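Local atomic coordinates of formyltransferase (Francisella tularensis subsp. tularensis, PDB entry 4NV1), a protein that belongs to the formyltransferase family and binds dTDP-4-amino-4,6-dideoxyglucose in a pocket beside its mixed sheet. Residues I91-G96 against A119-M124; Y100-F105 against D125-H130; I133-E138 against V159-K164. All blocks are in the same frame, centred on the assembly; numbering follows the deposited sequence.

Interaction 1: I91-G96 against A119-M124; sequences INIHPG and ATIHVM
Asn92 and His122 face each other as a hydrogen-bonded antiparallel pair: Asn92 N gives its hydrogen to His122 O at 2.8 Å, and His122 N returns one to Asn92 O at 3.0 Å. His94 and Thr120 form the next such pair, with His94 N to Thr120 O at 2.7 Å. Past the strand end the side chain of Thr120 takes over. Its OG1, anti to the carbonyl carbon (chi1 -57°), donates to a lone pair of Gly96 O over 2.7 Å, tying down the loop that leaves strand 89-94; Asn98 and Gln136 are further partners of the same hydroxyl.

On the face carrying Asn92 and His94, His122 tucks its CG between backbone N and carbonyl carbon (chi1 68°). The ring therefore leans toward the neighbouring strand, and Asn92 CB lies over one of its faces, 3.5 Å from His122 CE1. The Asn92 amide stands 72° from that ring and hydrogen-bonds through ND2 to Ser73 O on the neighbouring strand 70-74.

The other face is aliphatic. Ile91 CG2 presses on Ile121 CG2 at 3.4 Å, tighter than ordinary van der Waals contact, while Ile93 CG1 runs alongside Ile121 CG1 at 3.9 Å. Helix 147-170 covers part of this side, reaching Ile91 through Ile169. The pairing marks where the mixed sheet of this alpha/beta formyltransferase fold changes from parallel strands to antiparallel ones.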
loop_
_atom_site.group_PDB
_atom_site.type_symbol
_atom_site.label_atom_id
_atom_site.label_comp_id
_atom_site.label_asym_id
_atom_site.label_seq_id
_atom_site.Cartn_x
_atom_site.Cartn_y
_atom_site.Cartn_z
ATOM N N ILE A 91 -1.834 14.167 -35.835
ATOM C CA ILE A 91 -2.880 13.629 -34.991
ATOM C C ILE A 91 -2.252 13.080 -33.713
ATOM O O ILE A 91 -1.209 12.433 -33.723
ATOM C CB ILE A 91 -3.677 12.615 -35.792
ATOM C CG1 ILE A 91 -4.426 13.398 -36.924
ATOM C CG2 ILE A 91 -4.493 11.706 -34.897
ATOM C CD1 ILE A 91 -5.035 12.467 -37.940
ATOM N N ASN A 92 -2.860 13.500 -32.622
ATOM C CA ASN A 92 -2.445 13.086 -31.296
ATOM C C ASN A 92 -3.344 11.999 -30.745
ATOM O O ASN A 92 -4.564 12.065 -30.843
ATOM C CB ASN A 92 -2.529 14.301 -30.400
ATOM C CG ASN A 92 -1.865 14.096 -29.037
ATOM O OD1 ASN A 92 -2.126 14.864 -28.164
ATOM N ND2 ASN A 92 -0.954 13.153 -28.891
ATOM N N ILE A 93 -2.732 11.009 -30.121
ATOM C CA ILE A 93 -3.439 9.915 -29.523
ATOM C C ILE A 93 -3.104 10.116 -28.068
ATOM O O ILE A 93 -1.935 9.985 -27.660
ATOM C CB ILE A 93 -2.948 8.587 -30.117
ATOM C CG1 ILE A 93 -3.353 8.494 -31.599
ATOM C CG2 ILE A 93 -3.530 7.373 -29.396
ATOM C CD1 ILE A 93 -2.284 8.789 -32.607
ATOM N N HIS A 94 -4.142 10.436 -27.296
ATOM C CA HIS A 94 -3.994 11.107 -25.994
ATOM C C HIS A 94 -4.671 10.336 -24.843
ATOM O O HIS A 94 -5.877 10.076 -24.920
ATOM C CB HIS A 94 -4.594 12.512 -26.145
ATOM C CG HIS A 94 -4.683 13.305 -24.887
ATOM N ND1 HIS A 94 -3.584 13.642 -24.117
ATOM C CD2 HIS A 94 -5.753 13.877 -24.284
ATOM C CE1 HIS A 94 -3.980 14.341 -23.068
ATOM N NE2 HIS A 94 -5.294 14.507 -23.149
ATOM N N PRO A 95 -3.933 10.065 -23.746
ATOM C CA PRO A 95 -4.468 9.443 -22.543
ATOM C C PRO A 95 -5.322 10.324 -21.668
ATOM O O PRO A 95 -5.284 10.162 -20.454
ATOM C CB PRO A 95 -3.214 8.980 -21.768
ATOM C CG PRO A 95 -2.228 10.023 -22.096
ATOM C CD PRO A 95 -2.571 10.565 -23.489
ATOM N N GLY A 96 -6.215 11.115 -22.236
ATOM C CA GLY A 96 -7.356 11.659 -21.478
ATOM C C GLY A 96 -8.566 11.990 -22.358
ATOM O O GLY A 96 -8.502 11.805 -23.566
ATOM N N ALA A 119 -9.850 8.205 -23.356
ATOM C CA ALA A 119 -8.829 8.443 -24.399
ATOM C C ALA A 119 -9.401 9.187 -25.607
ATOM O O ALA A 119 -10.520 8.945 -25.943
ATOM C CB ALA A 119 -8.248 7.112 -24.881
ATOM N N THR A 120 -8.610 10.066 -26.194
ATOM C CA THR A 120 -8.976 10.883 -27.291
ATOM C C THR A 120 -7.898 10.807 -28.374
ATOM O O THR A 120 -6.679 10.799 -28.066
ATOM C CB THR A 120 -9.013 12.341 -26.840
ATOM O OG1 THR A 120 -9.909 12.504 -25.759
ATOM C CG2 THR A 120 -9.487 13.284 -27.993
ATOM N N ILE A 121 -8.373 10.734 -29.621
ATOM C CA ILE A 121 -7.585 11.000 -30.828
ATOM C C ILE A 121 -8.125 12.217 -31.502
ATOM O O ILE A 121 -9.337 12.342 -31.777
ATOM C CB ILE A 121 -7.663 9.842 -31.810
ATOM C CG1 ILE A 121 -7.264 8.553 -31.134
ATOM C CG2 ILE A 121 -6.798 10.147 -33.027
ATOM C CD1 ILE A 121 -7.581 7.293 -31.884
ATOM N N HIS A 122 -7.239 13.160 -31.719
ATOM C CA HIS A 122 -7.668 14.449 -32.190
ATOM C C HIS A 122 -6.595 15.043 -33.069
ATOM O O HIS A 122 -5.395 14.739 -32.944
ATOM C CB HIS A 122 -7.990 15.388 -31.022
ATOM C CG HIS A 122 -6.792 15.789 -30.222
ATOM N ND1 HIS A 122 -6.291 15.027 -29.188
ATOM C CD2 HIS A 122 -5.999 16.881 -30.303
ATOM C CE1 HIS A 122 -5.226 15.621 -28.678
ATOM N NE2 HIS A 122 -5.015 16.735 -29.355
ATOM N N VAL A 123 -7.041 15.885 -33.986
ATOM C CA VAL A 123 -6.131 16.594 -34.863
ATOM C C VAL A 123 -5.380 17.679 -34.119
ATOM O O VAL A 123 -5.981 18.518 -33.502
ATOM C CB VAL A 123 -6.887 17.195 -36.066
ATOM C CG1 VAL A 123 -5.930 17.925 -37.025
ATOM C CG2 VAL A 123 -7.644 16.089 -36.809
ATOM N N MET A 124 -4.065 17.762 -34.287
ATOM C CA MET A 124 -3.311 18.740 -33.504
ATOM C C MET A 124 -3.458 20.110 -34.125
ATOM O O MET A 124 -3.625 20.260 -35.350
ATOM C CB MET A 124 -1.837 18.339 -33.383
ATOM C CG MET A 124 -1.654 16.948 -32.843
ATOM S SD MET A 124 0.000 16.225 -32.925
ATOM C CE MET A 124 0.952 17.535 -32.201
#

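Interaction 2: Y100-F105 against D125-H130; sequences YNRGWF and DEEIDH. With 0FX (dTDP-4-amino-4,6-dideoxyglucose), chain I.
Arg102 reaches across to the backbone of Ile128 and Asp129 with the edge of its guanidinium group. The chain leaves with CG anti to the carbonyl carbon, runs on nearly extended, then bends about CG-CD (chi3 45°), which turns NE and NH2 toward two successive carbonyls. NE gives a hydrogen bond to Asp129 O at 2.9 Å, although the donor sits 41° above that carbonyl plane and misses the lone pairs. NH2 meets Ile128 O more squarely, in the carbonyl plane, at 3.2 Å; a weak bond from NE to the same oxygen adds a little. Two bridged carbonyls fix how the guanidinium is turned.

Asp129 slides past Arg102 in the opposite direction, its CB 3.8 Å from Arg102 CG, and its carboxylate stands almost perpendicular to the guanidinium. No salt bridge results: Asp129 OD2 instead accepts from Gly103 N at 3.1 Å, along a fairly straight N-H line (168°). The contact thus joins the short strand 102-103 to the loop that follows strand 117-123 in the formyltransferase fold, and that short strand runs directly on into the ligand pocket.

There Trp104 offers one ring face to N4A of dTDP-4-amino-4,6-dideoxyglucose, with Trp104 CZ2 3.4 Å from that nitrogen. Phe105, at the N-cap position of helix 106-113, lays a ring face against ligand C2, while Trp104 CE3 lies over its opposite face. Tyr191 meets the Phe105 ring edge-to-face.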
loop_
_atom_site.group_PDB
_atom_site.type_symbol
_atom_site.label_atom_id
_atom_site.label_comp_id
_atom_site.label_asym_id
_atom_site.label_seq_id
_atom_site.Cartn_x
_atom_site.Cartn_y
_atom_site.Cartn_z
ATOM N N TYR A 100 -11.588 17.536 -20.832
ATOM C CA TYR A 100 -11.408 17.441 -19.356
ATOM C C TYR A 100 -9.994 17.015 -18.891
ATOM O O TYR A 100 -9.456 16.034 -19.365
ATOM C CB TYR A 100 -12.439 16.516 -18.747
ATOM C CG TYR A 100 -13.881 16.728 -19.204
ATOM C CD1 TYR A 100 -14.397 15.894 -20.173
ATOM C CD2 TYR A 100 -14.721 17.694 -18.655
ATOM C CE1 TYR A 100 -15.684 16.032 -20.629
ATOM C CE2 TYR A 100 -16.052 17.858 -19.105
ATOM C CZ TYR A 100 -16.533 17.001 -20.073
ATOM O OH TYR A 100 -17.811 17.059 -20.632
ATOM N N ASN A 101 -9.408 17.821 -18.027
ATOM C CA ASN A 101 -8.123 17.558 -17.337
ATOM C C ASN A 101 -7.050 17.459 -18.391
ATOM O O ASN A 101 -6.390 16.449 -18.523
ATOM C CB ASN A 101 -8.190 16.300 -16.472
ATOM C CG ASN A 101 -8.979 16.540 -15.210
ATOM O OD1 ASN A 101 -8.902 17.624 -14.632
ATOM N ND2 ASN A 101 -9.722 15.533 -14.765
ATOM N N ARG A 102 -7.055 18.455 -19.269
ATOM C CA ARG A 102 -6.045 18.595 -20.292
ATOM C C ARG A 102 -4.758 18.864 -19.530
ATOM O O ARG A 102 -4.761 19.404 -18.415
ATOM C CB ARG A 102 -6.394 19.740 -21.274
ATOM C CG ARG A 102 -7.593 19.319 -22.116
ATOM C CD ARG A 102 -8.362 20.461 -22.757
ATOM N NE ARG A 102 -7.433 21.401 -23.347
ATOM C CZ ARG A 102 -7.247 22.652 -22.942
ATOM N NH1 ARG A 102 -7.993 23.160 -21.966
ATOM N NH2 ARG A 102 -6.326 23.389 -23.561
ATOM N N GLY A 103 -3.639 18.494 -20.130
ATOM C CA GLY A 103 -2.376 18.777 -19.438
ATOM C C GLY A 103 -1.840 17.556 -18.732
ATOM O O GLY A 103 -1.964 16.439 -19.224
ATOM N N TRP A 104 -1.258 17.773 -17.577
ATOM C CA TRP A 104 -0.519 16.691 -16.905
ATOM C C TRP A 104 -1.324 15.679 -16.051
ATOM O O TRP A 104 -2.149 16.065 -15.225
ATOM C CB TRP A 104 0.644 17.297 -16.099
ATOM C CG TRP A 104 1.800 17.482 -17.018
ATOM C CD1 TRP A 104 1.963 18.464 -17.957
ATOM C CD2 TRP A 104 2.907 16.596 -17.164
ATOM N NE1 TRP A 104 3.127 18.256 -18.652
ATOM C CE2 TRP A 104 3.725 17.115 -18.183
ATOM C CE3 TRP A 104 3.297 15.416 -16.521
ATOM C CZ2 TRP A 104 4.919 16.499 -18.563
ATOM C CZ3 TRP A 104 4.476 14.799 -16.913
ATOM C CH2 TRP A 104 5.273 15.343 -17.922
ATOM N N PHE A 105 -1.045 14.397 -16.285
ATOM C CA PHE A 105 -1.544 13.254 -15.546
ATOM C C PHE A 105 -3.043 13.341 -15.326
ATOM O O PHE A 105 -3.496 13.368 -14.187
ATOM C CB PHE A 105 -0.834 13.152 -14.225
ATOM C CG PHE A 105 0.663 12.943 -14.353
ATOM C CD1 PHE A 105 1.505 13.389 -13.357
ATOM C CD2 PHE A 105 1.237 12.323 -15.460
ATOM C CE1 PHE A 105 2.876 13.250 -13.462
ATOM C CE2 PHE A 105 2.619 12.157 -15.563
ATOM C CZ PHE A 105 3.435 12.603 -14.544
ATOM N N ASP A 125 -3.444 21.069 -33.209
ATOM C CA ASP A 125 -3.603 22.506 -33.349
ATOM C C ASP A 125 -2.415 23.189 -32.660
ATOM O O ASP A 125 -1.557 22.522 -32.061
ATOM C CB ASP A 125 -4.819 22.938 -32.522
ATOM C CG ASP A 125 -5.962 23.384 -33.358
ATOM O OD1 ASP A 125 -5.710 23.973 -34.434
ATOM O OD2 ASP A 125 -7.109 23.184 -32.892
ATOM N N GLU A 126 -2.390 24.516 -32.686
ATOM C CA GLU A 126 -1.439 25.276 -31.855
ATOM C C GLU A 126 -1.535 25.113 -30.315
ATOM O O GLU A 126 -0.519 25.203 -29.610
ATOM C CB GLU A 126 -1.494 26.733 -32.271
ATOM C CG GLU A 126 -1.224 26.855 -33.769
ATOM C CD GLU A 126 -0.519 28.142 -34.168
ATOM O OE1 GLU A 126 -0.743 28.577 -35.321
ATOM O OE2 GLU A 126 0.241 28.720 -33.350
ATOM N N GLU A 127 -2.722 24.808 -29.789
ATOM C CA GLU A 127 -2.878 24.585 -28.358
ATOM C C GLU A 127 -2.855 23.119 -27.947
ATOM O O GLU A 127 -3.225 22.243 -28.726
ATOM C CB GLU A 127 -4.168 25.250 -27.861
ATOM C CG GLU A 127 -4.196 26.781 -27.945
ATOM C CD GLU A 127 -4.924 27.426 -26.770
ATOM O OE1 GLU A 127 -5.147 26.733 -25.751
ATOM O OE2 GLU A 127 -5.273 28.628 -26.842
ATOM N N ILE A 128 -2.441 22.883 -26.704
ATOM C CA ILE A 128 -2.341 21.561 -26.069
ATOM C C ILE A 128 -3.668 20.807 -25.869
ATOM O O ILE A 128 -4.601 21.258 -25.191
ATOM C CB ILE A 128 -1.590 21.634 -24.681
ATOM C CG1 ILE A 128 -0.110 22.054 -24.824
ATOM C CG2 ILE A 128 -1.696 20.331 -23.875
ATOM C CD1 ILE A 128 0.824 21.551 -23.735
ATOM N N ASP A 129 -3.717 19.569 -26.373
ATOM C CA ASP A 129 -4.932 18.760 -26.223
ATOM C C ASP A 129 -6.141 19.651 -26.598
ATOM O O ASP A 129 -7.019 19.818 -25.767
ATOM C CB ASP A 129 -5.047 18.212 -24.760
ATOM C CG ASP A 129 -3.796 17.416 -24.273
ATOM O OD1 ASP A 129 -3.137 16.769 -25.134
ATOM O OD2 ASP A 129 -3.476 17.430 -23.041
ATOM N N HIS A 130 -6.201 20.202 -27.823
ATOM C CA HIS A 130 -7.180 21.226 -28.195
ATOM C C HIS A 130 -8.016 21.157 -29.504
ATOM O O HIS A 130 -9.080 21.792 -29.566
ATOM C CB HIS A 130 -6.450 22.574 -28.182
ATOM C CG HIS A 130 -7.362 23.766 -28.273
ATOM N ND1 HIS A 130 -7.863 24.240 -29.471
ATOM C CD2 HIS A 130 -7.867 24.573 -27.308
ATOM C CE1 HIS A 130 -8.625 25.294 -29.237
ATOM N NE2 HIS A 130 -8.639 25.519 -27.934
HETATM O O4P 0FX I . 2.739 8.984 -20.585
HETATM P P2 0FX I . 4.205 8.531 -20.812
HETATM O O3P 0FX I . 4.682 7.163 -21.250
HETATM O O1G 0FX I . 5.174 9.770 -21.047
HETATM C C1G 0FX I . 5.104 10.538 -22.225
HETATM C C2G 0FX I . 6.127 11.613 -21.895
HETATM O O2G 0FX I . 7.290 11.061 -21.268
HETATM C C3G 0FX I . 5.549 12.668 -20.973
HETATM O O3G 0FX I . 6.585 13.673 -20.953
HETATM C C4G 0FX I . 4.196 13.134 -21.548
HETATM N N4A 0FX I . 3.603 14.224 -20.786
HETATM C C5G 0FX I . 3.183 11.992 -21.684
HETATM C C6G 0FX I . 1.878 12.471 -22.310
HETATM O O5G 0FX I . 3.779 10.999 -22.521
HETATM O OPP 0FX I . 5.087 8.155 -19.538
HETATM P P 0FX I . 5.320 8.779 -18.103
HETATM O O1P 0FX I . 6.184 10.022 -18.042
HETATM O O2P 0FX I . 5.620 7.397 -17.535
HETATM O O5 0FX I . 3.902 9.051 -17.382
HETATM C C5 0FX I . 2.988 7.951 -17.292
HETATM C C4 0FX I . 2.215 7.965 -15.985
HETATM O O4 0FX I . 3.070 7.561 -14.931
HETATM C C3 0FX I . 1.667 9.289 -15.550
HETATM O O3 0FX I . 0.314 9.500 -15.983
HETATM C C2 0FX I . 1.587 9.149 -14.029
HETATM C C1 0FX I . 2.760 8.219 -13.723
HETATM N N11 0FX I . 3.858 8.990 -13.132
HETATM C C61 0FX I . 4.815 9.512 -13.930
HETATM C C51 0FX I . 5.837 10.254 -13.379
HETATM C C5A 0FX I . 6.942 10.933 -14.163
HETATM C C21 0FX I . 3.899 9.158 -11.795
HETATM O O21 0FX I . 2.984 8.610 -10.970
HETATM N N31 0FX I . 4.896 9.819 -11.197
HETATM C C41 0FX I . 5.838 10.345 -12.008
HETATM O O41 0FX I . 6.838 11.067 -11.516
#

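Interaction 3: I133-E138 against V159-K164; sequences IIIQEE and VELFTK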
loop_
_atom_site.group_PDB
_atom_site.type_symbol
_atom_site.label_atom_id
_atom_site.label_comp_id
_atom_site.label_asym_id
_atom_site.label_seq_id
_atom_site.Cartn_x
_atom_site.Cartn_y
_atom_site.Cartn_z
ATOM N N ILE A 133 -11.768 16.626 -32.676
ATOM C CA ILE A 133 -11.787 15.269 -32.237
ATOM C C ILE A 133 -12.254 14.280 -33.298
ATOM O O ILE A 133 -13.311 14.376 -33.934
ATOM C CB ILE A 133 -12.707 15.071 -31.007
ATOM C CG1 ILE A 133 -12.227 15.950 -29.871
ATOM C CG2 ILE A 133 -12.685 13.610 -30.578
ATOM C CD1 ILE A 133 -13.196 16.031 -28.707
ATOM N N ILE A 134 -11.483 13.223 -33.428
ATOM C CA ILE A 134 -11.785 12.226 -34.403
ATOM C C ILE A 134 -12.576 11.126 -33.802
ATOM O O ILE A 134 -13.528 10.601 -34.410
ATOM C CB ILE A 134 -10.501 11.616 -34.922
ATOM C CG1 ILE A 134 -9.660 12.682 -35.630
ATOM C CG2 ILE A 134 -10.786 10.374 -35.680
ATOM C CD1 ILE A 134 -8.358 12.189 -36.184
ATOM N N ILE A 135 -12.096 10.697 -32.641
ATOM C CA ILE A 135 -12.737 9.653 -31.884
ATOM C C ILE A 135 -12.259 9.727 -30.407
ATOM O O ILE A 135 -11.068 9.990 -30.143
ATOM C CB ILE A 135 -12.532 8.283 -32.486
ATOM C CG1 ILE A 135 -13.580 7.326 -31.949
ATOM C CG2 ILE A 135 -11.164 7.630 -32.221
ATOM C CD1 ILE A 135 -13.433 5.852 -32.241
ATOM N N GLN A 136 -13.188 9.524 -29.467
ATOM C CA GLN A 136 -12.788 9.452 -28.053
ATOM C C GLN A 136 -13.763 8.602 -27.289
ATOM O O GLN A 136 -14.939 8.461 -27.696
ATOM C CB GLN A 136 -12.736 10.824 -27.442
ATOM C CG GLN A 136 -14.119 11.427 -27.231
ATOM C CD GLN A 136 -13.994 12.808 -26.690
ATOM O OE1 GLN A 136 -14.965 13.532 -26.718
ATOM N NE2 GLN A 136 -12.810 13.203 -26.181
ATOM N N GLU A 137 -13.292 8.029 -26.195
ATOM C CA GLU A 137 -14.185 7.218 -25.363
ATOM C C GLU A 137 -13.851 7.315 -23.878
ATOM O O GLU A 137 -12.676 7.194 -23.437
ATOM C CB GLU A 137 -14.222 5.782 -25.876
ATOM C CG GLU A 137 -15.321 4.952 -25.234
ATOM C CD GLU A 137 -15.235 3.485 -25.620
ATOM O OE1 GLU A 137 -14.621 3.133 -26.655
ATOM O OE2 GLU A 137 -15.809 2.648 -24.886
ATOM N N GLU A 138 -14.884 7.581 -23.082
ATOM C CA GLU A 138 -14.698 7.511 -21.601
ATOM C C GLU A 138 -14.322 6.138 -21.054
ATOM O O GLU A 138 -14.618 5.113 -21.670
ATOM C CB GLU A 138 -15.932 8.041 -20.875
ATOM C CG GLU A 138 -15.855 8.116 -19.368
ATOM C CD GLU A 138 -17.032 8.906 -18.793
ATOM O OE1 GLU A 138 -17.929 9.360 -19.506
ATOM O OE2 GLU A 138 -17.090 9.105 -17.589
ATOM N N VAL A 159 -5.122 2.482 -27.894
ATOM C CA VAL A 159 -4.765 1.546 -28.960
ATOM C C VAL A 159 -5.946 0.896 -29.700
ATOM O O VAL A 159 -5.964 0.772 -30.940
ATOM C CB VAL A 159 -3.802 0.495 -28.403
ATOM C CG1 VAL A 159 -3.567 -0.564 -29.440
ATOM C CG2 VAL A 159 -2.481 1.172 -28.048
ATOM N N GLU A 160 -6.990 0.573 -28.953
ATOM C CA GLU A 160 -8.247 0.156 -29.557
ATOM C C GLU A 160 -8.943 1.235 -30.397
ATOM O O GLU A 160 -9.419 0.975 -31.507
ATOM C CB GLU A 160 -9.138 -0.421 -28.460
ATOM C CG GLU A 160 -10.520 -0.740 -28.971
ATOM C CD GLU A 160 -11.583 -0.718 -27.879
ATOM O OE1 GLU A 160 -12.723 -1.048 -28.256
ATOM O OE2 GLU A 160 -11.325 -0.350 -26.703
ATOM N N LEU A 161 -8.903 2.483 -29.950
ATOM C CA LEU A 161 -9.493 3.562 -30.737
ATOM C C LEU A 161 -8.658 3.864 -31.989
ATOM O O LEU A 161 -9.168 4.073 -33.062
ATOM C CB LEU A 161 -9.670 4.834 -29.938
ATOM C CG LEU A 161 -10.657 4.760 -28.772
ATOM C CD1 LEU A 161 -10.761 6.141 -28.192
ATOM C CD2 LEU A 161 -12.105 4.423 -29.106
ATOM N N PHE A 162 -7.341 3.754 -31.895
ATOM C CA PHE A 162 -6.495 4.043 -33.051
ATOM C C PHE A 162 -6.657 2.933 -34.090
ATOM O O PHE A 162 -6.689 3.168 -35.312
ATOM C CB PHE A 162 -5.053 4.133 -32.559
ATOM C CG PHE A 162 -4.049 4.297 -33.646
ATOM C CD1 PHE A 162 -3.893 5.512 -34.261
ATOM C CD2 PHE A 162 -3.219 3.274 -33.990
ATOM C CE1 PHE A 162 -2.935 5.688 -35.255
ATOM C CE2 PHE A 162 -2.286 3.410 -35.000
ATOM C CZ PHE A 162 -2.138 4.626 -35.631
ATOM N N THR A 163 -6.716 1.693 -33.595
ATOM C CA THR A 163 -6.982 0.544 -34.448
ATOM C C THR A 163 -8.296 0.797 -35.257
ATOM O O THR A 163 -8.344 0.596 -36.456
ATOM C CB THR A 163 -7.078 -0.736 -33.600
ATOM O OG1 THR A 163 -5.878 -0.931 -32.841
ATOM C CG2 THR A 163 -7.395 -1.942 -34.420
ATOM N N LYS A 164 -9.333 1.294 -34.606
ATOM C CA LYS A 164 -10.641 1.532 -35.227
ATOM C C LYS A 164 -10.624 2.654 -36.252
ATOM O O LYS A 164 -11.437 2.664 -37.155
ATOM C CB LYS A 164 -11.657 1.823 -34.131
ATOM C CG LYS A 164 -13.128 1.743 -34.544
ATOM C CD LYS A 164 -14.114 1.911 -33.385
ATOM C CE LYS A 164 -15.550 2.091 -33.874
ATOM N NZ LYS A 164 -16.285 3.033 -32.967
#
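Leu161 points from helix 147-170 toward Ile135 and Glu137, crossing both side chains at a slant, and makes the largest single contribution to the contact. From the start, CB already lies against the strand, 3.9 Å from Ile135 CG2. CG continues anti to the carbonyl carbon (chi1 -65°), which directs the fork at the strand, and there the two methyls part company. CD1 settles on the backbone, 3.7 Å from Glu137 N and 3.9 Å from Gln136 CA. CD2 turns toward side chains instead: Ile135 CD1 is 3.7 Å away, and Glu137 OE1 lies at the same distance. One leucine therefore touches three consecutive strand residues, with side chains round one branch and main chain at the other.

The strand involved is the outermost, antiparallel strand on its side of the mixed sheet, and the helix packs on that sheet, running roughly antiparallel to the strand (149°), with its local axis 9.0 Å away, a helix-on-sheet layer of the alpha/beta formyltransferase fold. The strand carries a classic beta bulge: Ile134 and Ile135 both lie opposite Ile121 of strand 117-123, a residue that Leu161 also touches.

Ile135 reaches the helix with its long branch extended, CG1 anti to the backbone N (chi1 -161°), so that CD1 touches both Leu161 CD2 and the end of Lys164. Lys164 crosses that branch at about a right angle, its aliphatic chain bent at the last torsion, and Lys164 NZ stands 4.1 Å from Ile135 CD1. Glu137, its chain extended, passes the leucine at a slant; its carboxylate makes a long, weak ion pair with Lys157, which also forms a salt bridge with Glu160. Phe162, on another side of the helix, stacks with Phe19.

Strand 117-123 joins interactions 1 and 3, whose centres lie about 8 Å apart: Ile121 pairs with Ile93 along one edge and, along the other, probably hydrogen-bonds to the bulged strand, Ile121 N to Ile135 O and Ile121 O to Ile134 N, both at 2.8 Å. Interaction 2 sits about 9 Å from interaction 1, centre to centre, on the face bearing Asn92, His94 and His122. Asp129 packs there, with OD2 3.1 Å from His94 CE1. The side chain of His94 is about 6 Å from the bound ligand, while Trp104 and Phe105 touch it. Interactions 2 and 3 merely adjoin in sequence, their centres about 16 Å apart.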